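Local structure of protease VP4 (Blotched snakehead virus, 2GEF) at residues 32-37 with 171-176; 54-59 with 75-80; 157-162 with 198-203. The protein is a birnavirus protease with a serine/lysine catalytic dyad, cut from a structural polyprotein that it probably cleaves itself. One frame throughout, in Å; residues are numbered along the deposited sequence.

Contact 1. Residues 32-37 with 171-176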
ATOM      1  N   LEU A  32      -2.192  -4.599   1.343  1.00  6.92           N
ATOM      2  CA  LEU A  32      -1.223  -3.683   1.968  1.00  8.63           C
ATOM      3  C   LEU A  32      -0.202  -3.219   1.017  1.00  7.16           C
ATOM      4  O   LEU A  32       0.294  -3.983   0.156  1.00  5.02           O
ATOM      5  CB  LEU A  32      -0.490  -4.356   3.185  1.00  6.76           C
ATOM      6  CG  LEU A  32      -1.509  -4.739   4.274  1.00 10.34           C
ATOM      7  CD1 LEU A  32      -0.914  -5.943   5.114  1.00  7.97           C
ATOM      8  CD2 LEU A  32      -2.005  -3.529   5.310  1.00  7.55           C
ATOM      9  N   PHE A  33       0.168  -1.951   1.235  1.00  6.68           N
ATOM     10  CA  PHE A  33       1.211  -1.332   0.505  1.00  7.10           C
ATOM     11  C   PHE A  33       1.935  -0.259   1.441  1.00  6.97           C
ATOM     12  O   PHE A  33       1.357   0.128   2.403  1.00  7.42           O
ATOM     13  CB  PHE A  33       0.675  -0.640  -0.714  1.00  6.56           C
ATOM     14  CG  PHE A  33      -0.348   0.491  -0.428  1.00  4.47           C
ATOM     15  CD1 PHE A  33       0.027   1.848  -0.560  1.00  2.00           C
ATOM     16  CD2 PHE A  33      -1.747   0.179  -0.236  1.00  3.51           C
ATOM     17  CE1 PHE A  33      -0.933   2.895  -0.346  1.00  4.84           C
ATOM     18  CE2 PHE A  33      -2.700   1.218  -0.073  1.00 10.27           C
ATOM     19  CZ  PHE A  33      -2.328   2.553  -0.175  1.00  5.80           C
ATOM     20  N   PRO A  34       3.224   0.093   1.161  1.00  6.29           N
ATOM     21  CA  PRO A  34       3.953   1.110   1.901  1.00  6.85           C
ATOM     22  C   PRO A  34       3.828   2.468   1.421  1.00  6.74           C
ATOM     23  O   PRO A  34       3.572   2.677   0.231  1.00  6.72           O
ATOM     24  CB  PRO A  34       5.369   0.581   1.898  1.00  7.35           C
ATOM     25  CG  PRO A  34       5.440   0.037   0.540  1.00  7.49           C
ATOM     26  CD  PRO A  34       4.140  -0.707   0.339  1.00  6.14           C
ATOM     27  N   VAL A  35       3.780   3.389   2.427  1.00  8.57           N
ATOM     28  CA  VAL A  35       3.596   4.802   2.184  1.00  7.22           C
ATOM     29  C   VAL A  35       4.713   5.616   2.857  1.00  9.61           C
ATOM     30  O   VAL A  35       4.870   5.574   4.102  1.00  6.86           O
ATOM     31  CB  VAL A  35       2.283   5.333   2.645  1.00  8.76           C
ATOM     32  CG1 VAL A  35       2.241   6.984   2.403  1.00  3.23           C
ATOM     33  CG2 VAL A  35       1.161   4.699   1.845  1.00 10.24           C
ATOM     34  N   VAL A  36       5.499   6.338   2.024  1.00 10.46           N
ATOM     35  CA  VAL A  36       6.643   7.064   2.589  1.00 10.71           C
ATOM     36  C   VAL A  36       6.338   8.622   2.405  1.00 12.44           C
ATOM     37  O   VAL A  36       5.629   9.046   1.437  1.00 14.40           O
ATOM     38  CB  VAL A  36       7.980   6.614   1.968  1.00  9.50           C
ATOM     39  CG1 VAL A  36       8.195   5.109   2.024  1.00  5.21           C
ATOM     40  CG2 VAL A  36       8.145   7.126   0.533  1.00  9.19           C
ATOM     41  N   ALA A  37       6.842   9.427   3.334  1.00 11.17           N
ATOM     42  CA  ALA A  37       6.770  10.860   3.295  1.00 10.21           C
ATOM     43  C   ALA A  37       8.042  11.431   3.938  1.00 10.78           C
ATOM     44  O   ALA A  37       8.706  10.759   4.822  1.00 10.20           O
ATOM     45  CB  ALA A  37       5.573  11.345   3.985  1.00 10.11           C
ATOM     46  N   ASN A 171      14.112   0.229   0.403  1.00 10.30           N
ATOM     47  CA  ASN A 171      14.577   0.111   1.735  1.00 10.38           C
ATOM     48  C   ASN A 171      13.788   0.772   2.885  1.00  9.47           C
ATOM     49  O   ASN A 171      13.612   0.220   3.919  1.00  8.59           O
ATOM     50  CB  ASN A 171      15.972   0.698   1.747  1.00 12.14           C
ATOM     51  CG  ASN A 171      16.694   0.251   2.947  1.00 20.54           C
ATOM     52  OD1 ASN A 171      16.309   0.601   4.082  1.00 28.53           O
ATOM     53  ND2 ASN A 171      17.614  -0.675   2.757  1.00 29.00           N
ATOM     54  N   LEU A 172      13.378   2.008   2.739  1.00  8.36           N
ATOM     55  CA  LEU A 172      12.537   2.602   3.724  1.00  7.74           C
ATOM     56  C   LEU A 172      11.093   1.996   3.733  1.00  7.56           C
ATOM     57  O   LEU A 172      10.459   1.913   4.819  1.00  5.47           O
ATOM     58  CB  LEU A 172      12.440   4.126   3.405  1.00 10.03           C
ATOM     59  CG  LEU A 172      11.584   5.049   4.278  1.00  4.63           C
ATOM     60  CD1 LEU A 172      12.195   5.100   5.581  1.00  2.00           C
ATOM     61  CD2 LEU A 172      11.629   6.494   3.601  1.00  3.48           C
ATOM     62  N   LYS A 173      10.585   1.707   2.524  1.00  5.90           N
ATOM     63  CA  LYS A 173       9.348   0.926   2.361  1.00  4.73           C
ATOM     64  C   LYS A 173       9.362  -0.385   3.064  1.00  6.37           C
ATOM     65  O   LYS A 173       8.367  -0.605   3.775  1.00  7.44           O
ATOM     66  CB  LYS A 173       8.840   0.808   0.910  1.00  2.00           C
ATOM     67  CG  LYS A 173       8.280   2.001   0.452  1.00  2.00           C
ATOM     68  CD  LYS A 173       8.157   1.893  -1.121  1.00 10.80           C
ATOM     69  CE  LYS A 173       7.991   3.253  -1.660  1.00 10.79           C
ATOM     70  NZ  LYS A 173       6.638   3.481  -2.066  1.00 16.11           N
ATOM     71  N   ALA A 174      10.482  -1.168   3.020  1.00  6.52           N
ATOM     72  CA  ALA A 174      10.579  -2.495   3.634  1.00  7.35           C
ATOM     73  C   ALA A 174      10.465  -2.351   5.147  1.00 11.52           C
ATOM     74  O   ALA A 174       9.816  -3.194   5.827  1.00 12.35           O
ATOM     75  CB  ALA A 174      11.957  -3.130   3.327  1.00  8.77           C
ATOM     76  N   ARG A 175      11.046  -1.277   5.707  1.00  9.60           N
ATOM     77  CA  ARG A 175      10.869  -1.043   7.121  1.00 10.45           C
ATOM     78  C   ARG A 175       9.406  -1.168   7.564  1.00  8.40           C
ATOM     79  O   ARG A 175       9.136  -1.699   8.546  1.00 11.73           O
ATOM     80  CB  ARG A 175      11.384   0.352   7.510  1.00 10.35           C
ATOM     81  CG  ARG A 175      12.778   0.597   7.207  1.00 16.06           C
ATOM     82  CD  ARG A 175      13.628  -0.236   8.129  1.00 23.44           C
ATOM     83  NE  ARG A 175      14.996   0.239   8.074  1.00 25.77           N
ATOM     84  CZ  ARG A 175      15.892   0.098   9.046  1.00 26.56           C
ATOM     85  NH1 ARG A 175      15.580  -0.541  10.227  1.00 21.71           N
ATOM     86  NH2 ARG A 175      17.107   0.608   8.811  1.00 29.32           N
ATOM     87  N   ALA A 176       8.461  -0.664   6.805  1.00 10.39           N
ATOM     88  CA  ALA A 176       7.073  -0.523   7.172  1.00  8.67           C
ATOM     89  C   ALA A 176       6.470  -1.907   7.145  1.00  9.19           C
ATOM     90  O   ALA A 176       5.629  -2.289   7.966  1.00 11.03           O
ATOM     91  CB  ALA A 176       6.392   0.435   6.135  1.00  6.27           C
TER
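The puckered ring of Pro34 presents its CB and CG corner to the root of the Lys173 side chain, and no planar side chain meets another here. Pro34 CG sits 3.5 Å from Lys173 CG, tighter than usual for two carbons, and the two side chains cross at about a right angle. Beyond the ring, Ala176 CB closes in at 4.4 Å from Pro34 CB. Farther along the strand Val36 touches the same lysine carbon, its CG1 3.5 Å from Lys173 CG, while Val36 CB meets Leu172 CD2 at 4.0 Å. Lys173 CG points anti to its own carbonyl carbon (chi1 -74°), which lays the chain against both proline and valine before it bends at its last torsion toward NZ. Strand and helix axes run at 124°, 7.7 Å apart at their closest. Leu184 covers Pro34 and Lys173 from strand 184-186. The aliphatic stem is thus held by carbon contacts in the interior; the amine is weakly hydrogen-bonded to Thr156 OG1, and the Lys173 side chain comes within about 3 Å, nearest atoms, of that of the nucleophile Ser136: the serine/lysine catalytic dyad, with its lysine carried on a helix.

Contact 2. Residues 54-59 with 75-80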
ATOM      1  N   ASP A  54     -16.406   1.931  -0.795  1.00 19.31           N
ATOM      2  CA  ASP A  54     -16.150   3.131  -0.069  1.00 18.57           C
ATOM      3  C   ASP A  54     -16.263   2.989   1.452  1.00 17.78           C
ATOM      4  O   ASP A  54     -17.275   2.642   1.995  1.00 16.18           O
ATOM      5  CB  ASP A  54     -16.816   4.369  -0.765  1.00 23.89           C
ATOM      6  CG  ASP A  54     -18.076   4.851  -0.099  1.00 23.69           C
ATOM      7  OD1 ASP A  54     -18.617   4.048   0.663  1.00 36.51           O
ATOM      8  OD2 ASP A  54     -18.604   5.935  -0.423  1.00 24.92           O
ATOM      9  N   HIS A  55     -15.121   3.178   2.106  1.00 18.28           N
ATOM     10  CA  HIS A  55     -14.936   3.013   3.564  1.00 18.36           C
ATOM     11  C   HIS A  55     -14.462   4.283   4.084  1.00 18.94           C
ATOM     12  O   HIS A  55     -13.670   4.326   5.034  1.00 19.39           O
ATOM     13  CB  HIS A  55     -13.941   1.892   3.907  1.00 20.37           C
ATOM     14  CG  HIS A  55     -14.247   0.578   3.218  1.00 18.98           C
ATOM     15  ND1 HIS A  55     -15.048  -0.399   3.785  1.00 24.60           N
ATOM     16  CD2 HIS A  55     -13.914   0.118   1.993  1.00 16.46           C
ATOM     17  CE1 HIS A  55     -15.161  -1.428   2.950  1.00 24.31           C
ATOM     18  NE2 HIS A  55     -14.519  -1.121   1.835  1.00 21.85           N
ATOM     19  N   ARG A  56     -14.960   5.333   3.430  1.00 18.14           N
ATOM     20  CA  ARG A  56     -14.869   6.749   3.853  1.00 18.96           C
ATOM     21  C   ARG A  56     -15.153   6.912   5.377  1.00 19.40           C
ATOM     22  O   ARG A  56     -14.480   7.719   6.102  1.00 20.32           O
ATOM     23  CB  ARG A  56     -15.790   7.592   2.994  1.00 14.18           C
ATOM     24  CG  ARG A  56     -15.191   7.690   1.646  1.00 24.19           C
ATOM     25  CD  ARG A  56     -16.099   8.276   0.511  1.00 27.44           C
ATOM     26  NE  ARG A  56     -15.697   9.668   0.372  1.00 30.39           N
ATOM     27  CZ  ARG A  56     -16.505  10.597  -0.179  1.00 34.25           C
ATOM     28  NH1 ARG A  56     -17.682  10.177  -0.708  1.00 15.10           N
ATOM     29  NH2 ARG A  56     -16.136  11.909  -0.176  1.00 26.52           N
ATOM     30  N   ASP A  57     -16.117   6.130   5.862  1.00 18.12           N
ATOM     31  CA  ASP A  57     -16.506   6.227   7.286  1.00 19.92           C
ATOM     32  C   ASP A  57     -15.402   5.908   8.229  1.00 18.24           C
ATOM     33  O   ASP A  57     -15.577   6.046   9.412  1.00 18.30           O
ATOM     34  CB  ASP A  57     -17.622   5.264   7.672  1.00 20.93           C
ATOM     35  CG  ASP A  57     -17.363   3.829   7.255  1.00 21.44           C
ATOM     36  OD1 ASP A  57     -17.142   3.618   6.074  1.00 23.64           O
ATOM     37  OD2 ASP A  57     -17.409   2.928   8.110  1.00 25.97           O
ATOM     38  N   LEU A  58     -14.330   5.357   7.678  1.00 17.70           N
ATOM     39  CA  LEU A  58     -13.194   4.831   8.422  1.00 17.91           C
ATOM     40  C   LEU A  58     -11.970   5.784   8.289  1.00 19.38           C
ATOM     41  O   LEU A  58     -11.001   5.672   9.086  1.00 18.82           O
ATOM     42  CB  LEU A  58     -12.815   3.454   7.945  1.00 15.61           C
ATOM     43  CG  LEU A  58     -13.574   2.218   8.454  1.00 20.40           C
ATOM     44  CD1 LEU A  58     -12.996   1.013   7.747  1.00 11.55           C
ATOM     45  CD2 LEU A  58     -13.699   1.990   9.971  1.00 13.68           C
HETATM   46  N   MSE A  59     -12.041   6.703   7.304  1.00 19.92           N
HETATM   47  CA  MSE A  59     -11.040   7.763   7.102  1.00 22.69           C
HETATM   48  C   MSE A  59     -11.141   8.856   8.102  1.00 21.68           C
HETATM   49  O   MSE A  59     -12.276   9.188   8.520  1.00 22.86           O
HETATM   50  CB  MSE A  59     -11.283   8.428   5.766  1.00 20.35           C
HETATM   51  CG  MSE A  59     -11.025   7.387   4.596  1.00 27.14           C
HETATM   52 SE   MSE A  59     -11.368   7.989   2.863  1.00 34.45          SE
HETATM   53  CE  MSE A  59      -9.767   8.950   2.600  1.00 30.42           C
ATOM     54  N   LYS A  75     -12.935   5.769  -8.452  1.00 18.39           N
ATOM     55  CA  LYS A  75     -12.214   6.526  -7.369  1.00 18.61           C
ATOM     56  C   LYS A  75     -11.458   5.703  -6.360  1.00 18.88           C
ATOM     57  O   LYS A  75     -11.876   4.591  -5.917  1.00 17.29           O
ATOM     58  CB  LYS A  75     -13.211   7.475  -6.631  1.00 16.98           C
ATOM     59  CG  LYS A  75     -13.998   8.217  -7.708  1.00 15.19           C
ATOM     60  CD  LYS A  75     -15.314   8.671  -7.234  1.00 22.81           C
ATOM     61  CE  LYS A  75     -16.171   9.255  -8.360  1.00 28.34           C
ATOM     62  NZ  LYS A  75     -16.019  10.713  -8.441  1.00 25.88           N
ATOM     63  N   VAL A  76     -10.294   6.260  -6.018  1.00 19.93           N
ATOM     64  CA  VAL A  76      -9.562   5.720  -4.945  1.00 18.12           C
ATOM     65  C   VAL A  76      -9.621   6.818  -3.968  1.00 18.90           C
ATOM     66  O   VAL A  76      -8.777   7.718  -4.073  1.00 21.13           O
ATOM     67  CB  VAL A  76      -8.053   5.446  -5.236  1.00 19.38           C
ATOM     68  CG1 VAL A  76      -7.377   4.670  -3.968  1.00 11.86           C
ATOM     69  CG2 VAL A  76      -7.849   4.711  -6.603  1.00 18.02           C
ATOM     70  N   TRP A  77     -10.563   6.758  -3.020  1.00 16.45           N
ATOM     71  CA  TRP A  77     -10.596   7.658  -1.859  1.00 15.29           C
ATOM     72  C   TRP A  77      -9.300   7.636  -0.954  1.00 14.63           C
ATOM     73  O   TRP A  77      -8.908   6.579  -0.477  1.00 13.24           O
ATOM     74  CB  TRP A  77     -11.799   7.286  -0.978  1.00 16.32           C
ATOM     75  CG  TRP A  77     -13.034   7.160  -1.759  1.00 17.16           C
ATOM     76  CD1 TRP A  77     -13.767   5.997  -2.067  1.00 20.72           C
ATOM     77  CD2 TRP A  77     -13.755   8.235  -2.270  1.00 19.38           C
ATOM     78  NE1 TRP A  77     -14.935   6.335  -2.765  1.00 22.99           N
ATOM     79  CE2 TRP A  77     -14.942   7.702  -2.912  1.00 19.93           C
ATOM     80  CE3 TRP A  77     -13.547   9.611  -2.246  1.00 19.01           C
ATOM     81  CZ2 TRP A  77     -15.849   8.503  -3.565  1.00 20.51           C
ATOM     82  CZ3 TRP A  77     -14.512  10.438  -2.907  1.00 22.87           C
ATOM     83  CH2 TRP A  77     -15.635   9.881  -3.534  1.00 21.40           C
ATOM     84  N   GLY A  78      -8.707   8.815  -0.703  1.00 13.07           N
ATOM     85  CA  GLY A  78      -7.520   8.934   0.152  1.00 12.75           C
ATOM     86  C   GLY A  78      -6.229   9.138  -0.557  1.00 13.77           C
ATOM     87  O   GLY A  78      -5.169   9.314   0.047  1.00 12.58           O
ATOM     88  N   ALA A  79      -6.321   9.124  -1.885  1.00 16.25           N
ATOM     89  CA  ALA A  79      -5.133   9.167  -2.753  1.00 17.53           C
ATOM     90  C   ALA A  79      -5.192  10.442  -3.560  1.00 18.59           C
ATOM     91  O   ALA A  79      -6.244  10.986  -3.668  1.00 20.94           O
ATOM     92  CB  ALA A  79      -5.070   7.873  -3.643  1.00 16.30           C
ATOM     93  N   THR A  80      -4.063  10.963  -4.041  1.00 19.51           N
ATOM     94  CA  THR A  80      -3.940  12.254  -4.770  1.00 19.71           C
ATOM     95  C   THR A  80      -3.388  12.091  -6.228  1.00 19.06           C
ATOM     96  O   THR A  80      -2.588  11.235  -6.482  1.00 18.07           O
ATOM     97  CB  THR A  80      -3.024  13.313  -3.887  1.00 18.29           C
TER
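This is a cation-pi stack of Arg56 on Trp77 at the partly exposed margin of the protein, joining the loop between strand 43-52 and helix 61-64 to the end of strand 75-77. The guanidinium lies flat over the indole, the two planes only 5° apart, with Arg56 CZ 3.6 Å from the centroid of the six-membered ring of Trp77. The aliphatic part of the same side chain serves the other ring: Arg56 CD is 3.7 Å from the centroid of the five-membered ring of Trp77, a CH-pi contact over the face. A bend at chi3 (99°) lets one side chain cover both rings. Arg56 NH2 also bonds to Arg64 O, which should limit how far the guanidinium can slide over the indole. On the opposite face of Trp77 lies Lys75 CB, offset toward the rim, and the ring of Tyr67 meets the indole with its plane steeply turned.

Trp77 is the second residue of a type II beta turn from Val76 to Ala79, leading from strand 75-77 toward 79-80, and Gly78 holds the third place with the positive phi (104°) expected there. On the loop side, Arg56 to Leu58 form a 3-10 segment, and just after it Met59 N bonds back to Arg56 O at 2.9 Å. Met59, built as selenomethionine, extends to the base of the indole and this turn: its SE is 3.9 Å from Trp77 CB, crossing the indole side chain at about a right angle. Its methyl packs tightly on the glycine, Met59 CE to Gly78 CA being 3.3 Å. Asp54 comes in obliquely with its methylene, Asp54 CB lying 3.4 Å from Trp77 NE1, a nitrogen buried here that finds no hydrogen-bond partner in the model.

Contact 3. Residues 157-162 with 198-203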
ATOM      1  N   GLY A 157       4.741  -0.970  -6.280  1.00  6.20           N
ATOM      2  CA  GLY A 157       5.072  -1.036  -7.629  1.00  9.28           C
ATOM      3  C   GLY A 157       4.062  -0.255  -8.423  1.00 11.08           C
ATOM      4  O   GLY A 157       2.875  -0.364  -8.154  1.00 10.65           O
ATOM      5  N   CYS A 158       4.551   0.629  -9.298  1.00 11.84           N
ATOM      6  CA  CYS A 158       3.660   1.215 -10.308  1.00 12.79           C
ATOM      7  C   CYS A 158       3.310   0.190 -11.367  1.00 13.50           C
ATOM      8  O   CYS A 158       3.972  -0.869 -11.493  1.00 13.78           O
ATOM      9  CB  CYS A 158       4.229   2.471 -10.947  1.00 14.00           C
ATOM     10  SG  CYS A 158       4.642   3.708  -9.775  1.00 17.06           S
ATOM     11  N   LEU A 159       2.222   0.472 -12.081  1.00 13.31           N
ATOM     12  CA  LEU A 159       1.753  -0.416 -13.134  1.00 12.77           C
ATOM     13  C   LEU A 159       1.774   0.239 -14.509  1.00 12.65           C
ATOM     14  O   LEU A 159       1.392   1.393 -14.668  1.00 11.28           O
ATOM     15  CB  LEU A 159       0.373  -1.046 -12.837  1.00 11.82           C
ATOM     16  CG  LEU A 159       0.441  -2.203 -11.803  1.00 11.83           C
ATOM     17  CD1 LEU A 159      -0.942  -2.654 -11.555  1.00 11.31           C
ATOM     18  CD2 LEU A 159       1.250  -3.360 -12.384  1.00  8.19           C
ATOM     19  N   SER A 160       2.326  -0.505 -15.451  1.00 11.63           N
ATOM     20  CA  SER A 160       2.108  -0.281 -16.909  1.00 11.80           C
ATOM     21  C   SER A 160       1.375  -1.414 -17.610  1.00 11.81           C
ATOM     22  O   SER A 160       2.026  -2.345 -17.969  1.00 12.90           O
ATOM     23  CB  SER A 160       3.460  -0.230 -17.571  1.00 11.51           C
ATOM     24  OG  SER A 160       3.337   0.211 -18.842  1.00 13.31           O
ATOM     25  N   GLY A 161       0.063  -1.308 -17.893  1.00 12.07           N
ATOM     26  CA  GLY A 161      -0.729  -2.480 -18.188  1.00  9.49           C
ATOM     27  C   GLY A 161      -0.495  -3.476 -17.017  1.00 11.85           C
ATOM     28  O   GLY A 161      -0.765  -3.175 -15.885  1.00  8.67           O
ATOM     29  N   THR A 162      -0.070  -4.683 -17.327  1.00 11.80           N
ATOM     30  CA  THR A 162       0.126  -5.764 -16.320  1.00 13.20           C
ATOM     31  C   THR A 162       1.651  -5.905 -15.924  1.00 13.00           C
ATOM     32  O   THR A 162       1.975  -6.719 -15.060  1.00 15.88           O
ATOM     33  CB  THR A 162      -0.390  -7.160 -16.941  1.00 14.70           C
ATOM     34  OG1 THR A 162      -0.479  -8.146 -15.919  1.00 19.55           O
ATOM     35  CG2 THR A 162       0.571  -7.636 -17.828  1.00 11.28           C
ATOM     36  N   CYS A 198       7.530  -8.914 -11.173  1.00  6.55           N
ATOM     37  CA  CYS A 198       7.497  -7.973 -12.329  1.00  7.73           C
ATOM     38  C   CYS A 198       6.189  -7.929 -13.036  1.00  6.71           C
ATOM     39  O   CYS A 198       5.968  -7.155 -13.944  1.00  4.91           O
ATOM     40  CB  CYS A 198       8.601  -8.416 -13.357  1.00  9.17           C
ATOM     41  SG  CYS A 198      10.163  -8.353 -12.410  1.00 19.15           S
ATOM     42  N   THR A 199       5.293  -8.795 -12.636  1.00  9.11           N
ATOM     43  CA  THR A 199       3.946  -8.762 -13.280  1.00 10.10           C
ATOM     44  C   THR A 199       2.855  -8.860 -12.249  1.00  9.10           C
ATOM     45  O   THR A 199       3.053  -9.404 -11.151  1.00  9.18           O
ATOM     46  CB  THR A 199       3.765  -9.852 -14.476  1.00  7.65           C
ATOM     47  OG1 THR A 199       3.466 -11.131 -13.893  1.00  8.04           O
ATOM     48  CG2 THR A 199       5.081  -9.952 -15.373  1.00  6.93           C
ATOM     49  N   LEU A 200       1.699  -8.356 -12.638  1.00  9.75           N
ATOM     50  CA  LEU A 200       0.473  -8.496 -11.822  1.00 11.09           C
ATOM     51  C   LEU A 200      -0.063  -9.922 -11.570  1.00  9.91           C
ATOM     52  O   LEU A 200      -0.660 -10.203 -10.531  1.00 11.21           O
ATOM     53  CB  LEU A 200      -0.579  -7.684 -12.522  1.00  8.70           C
ATOM     54  CG  LEU A 200      -1.508  -6.962 -11.636  1.00 13.42           C
ATOM     55  CD1 LEU A 200      -0.730  -6.047 -10.652  1.00 13.57           C
ATOM     56  CD2 LEU A 200      -2.609  -6.253 -12.467  1.00  8.27           C
ATOM     57  N   ASP A 201       0.092 -10.785 -12.544  1.00  9.70           N
ATOM     58  CA  ASP A 201      -0.134 -12.246 -12.417  1.00 11.27           C
ATOM     59  C   ASP A 201       0.740 -12.927 -11.361  1.00  9.40           C
ATOM     60  O   ASP A 201       0.223 -13.683 -10.530  1.00  8.23           O
ATOM     61  CB  ASP A 201      -0.020 -12.902 -13.789  1.00 10.71           C
ATOM     62  CG  ASP A 201      -1.326 -12.674 -14.602  1.00 17.42           C
ATOM     63  OD1 ASP A 201      -2.478 -12.959 -14.108  1.00 16.57           O
ATOM     64  OD2 ASP A 201      -1.220 -12.123 -15.742  1.00 26.31           O
ATOM     65  N   ASP A 202       2.022 -12.566 -11.335  1.00  8.67           N
ATOM     66  CA  ASP A 202       2.938 -13.094 -10.339  1.00  7.63           C
ATOM     67  C   ASP A 202       2.663 -12.545  -8.982  1.00  7.12           C
ATOM     68  O   ASP A 202       2.744 -13.239  -8.022  1.00  7.12           O
ATOM     69  CB  ASP A 202       4.409 -12.792 -10.674  1.00  9.46           C
ATOM     70  CG  ASP A 202       4.869 -13.543 -11.886  1.00 14.61           C
ATOM     71  OD1 ASP A 202       5.831 -13.113 -12.590  1.00 15.25           O
ATOM     72  OD2 ASP A 202       4.118 -14.493 -12.192  1.00 22.20           O
ATOM     73  N   ALA A 203       2.351 -11.290  -8.901  1.00  8.03           N
ATOM     74  CA  ALA A 203       1.847 -10.730  -7.604  1.00  9.23           C
ATOM     75  C   ALA A 203       0.572 -11.360  -7.090  1.00  9.37           C
ATOM     76  O   ALA A 203       0.479 -11.566  -5.937  1.00 10.29           O
ATOM     77  CB  ALA A 203       1.647  -9.243  -7.804  1.00  9.76           C
TER
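Leu159 and Leu200 meet through their methyl ends because of how each chain is turned: Leu159 CG stands anti to its carbonyl carbon (chi1 -76°), while Leu200 takes a first torsion of -143°, off the staggered positions. The result is a close approach of Leu159 CD1 to Leu200 CD1 at 3.5 Å, the two side chains crossing at about a right angle, with Leu159 CD2 only a little farther from the same Leu200 methyl. Helix 138-146 adds to this small apolar patch, Ser138 touching Leu159 and Ala142 touching Leu200.

The polar half of the contact is built on the carbonyl of Thr162. Leu200 N donates to Thr162 O at 2.9 Å, nearly straight at 166° and lying in the carbonyl plane. A weaker CA-H contact reaches the same oxygen from Thr199 CA at 3.4 Å. The threonine side chain leans over the helix as well: Thr162 OG1 packs on Leu200 CB at 3.4 Å.

An amide in the first turn of a helix lacks a helical carbonyl one turn earlier, and here two other acceptors stand in: the carbonyl of Thr162 for Leu200 N, and the hydroxyl oxygen OG1 of the N-cap Thr199 for Asp202 N, at 3.3 Å. The acidic groups of Asp201 and Asp202 sit near this same end, where the helix dipole would probably favour them. On the partner side, Gly161 and Thr162 have the backbone angles of a type II′ turn and link strands 154-160 and 163-165 as a tight hairpin. The arrangement is therefore a helix N-terminus with a threonine N-cap, docked through a backbone bond on the turn of a beta hairpin.

Overall arrangement
Burial falls from contact 1, in the interior, through the partly buried contact 2 to contact 3 on the surface. Contacts 1 and 2 draw on the same mixed sheet, through strands 31-38 and 75-77, yet lie on opposite sides of the chain's centre, their own centres about 19 Å apart. Contact 3 belongs to the other mixed sheet, that of strand 154-160, whose strand 184-186 also packs on contact 1. The chemistry follows the setting: carbon packing round a lysine stem at the active site, a cation-pi stack at a margin away from it, and a backbone bond with a helix cap at the surface. Along the chain, contact 2 is nested inside contact 1, whereas contacts 1 and 3 interlock.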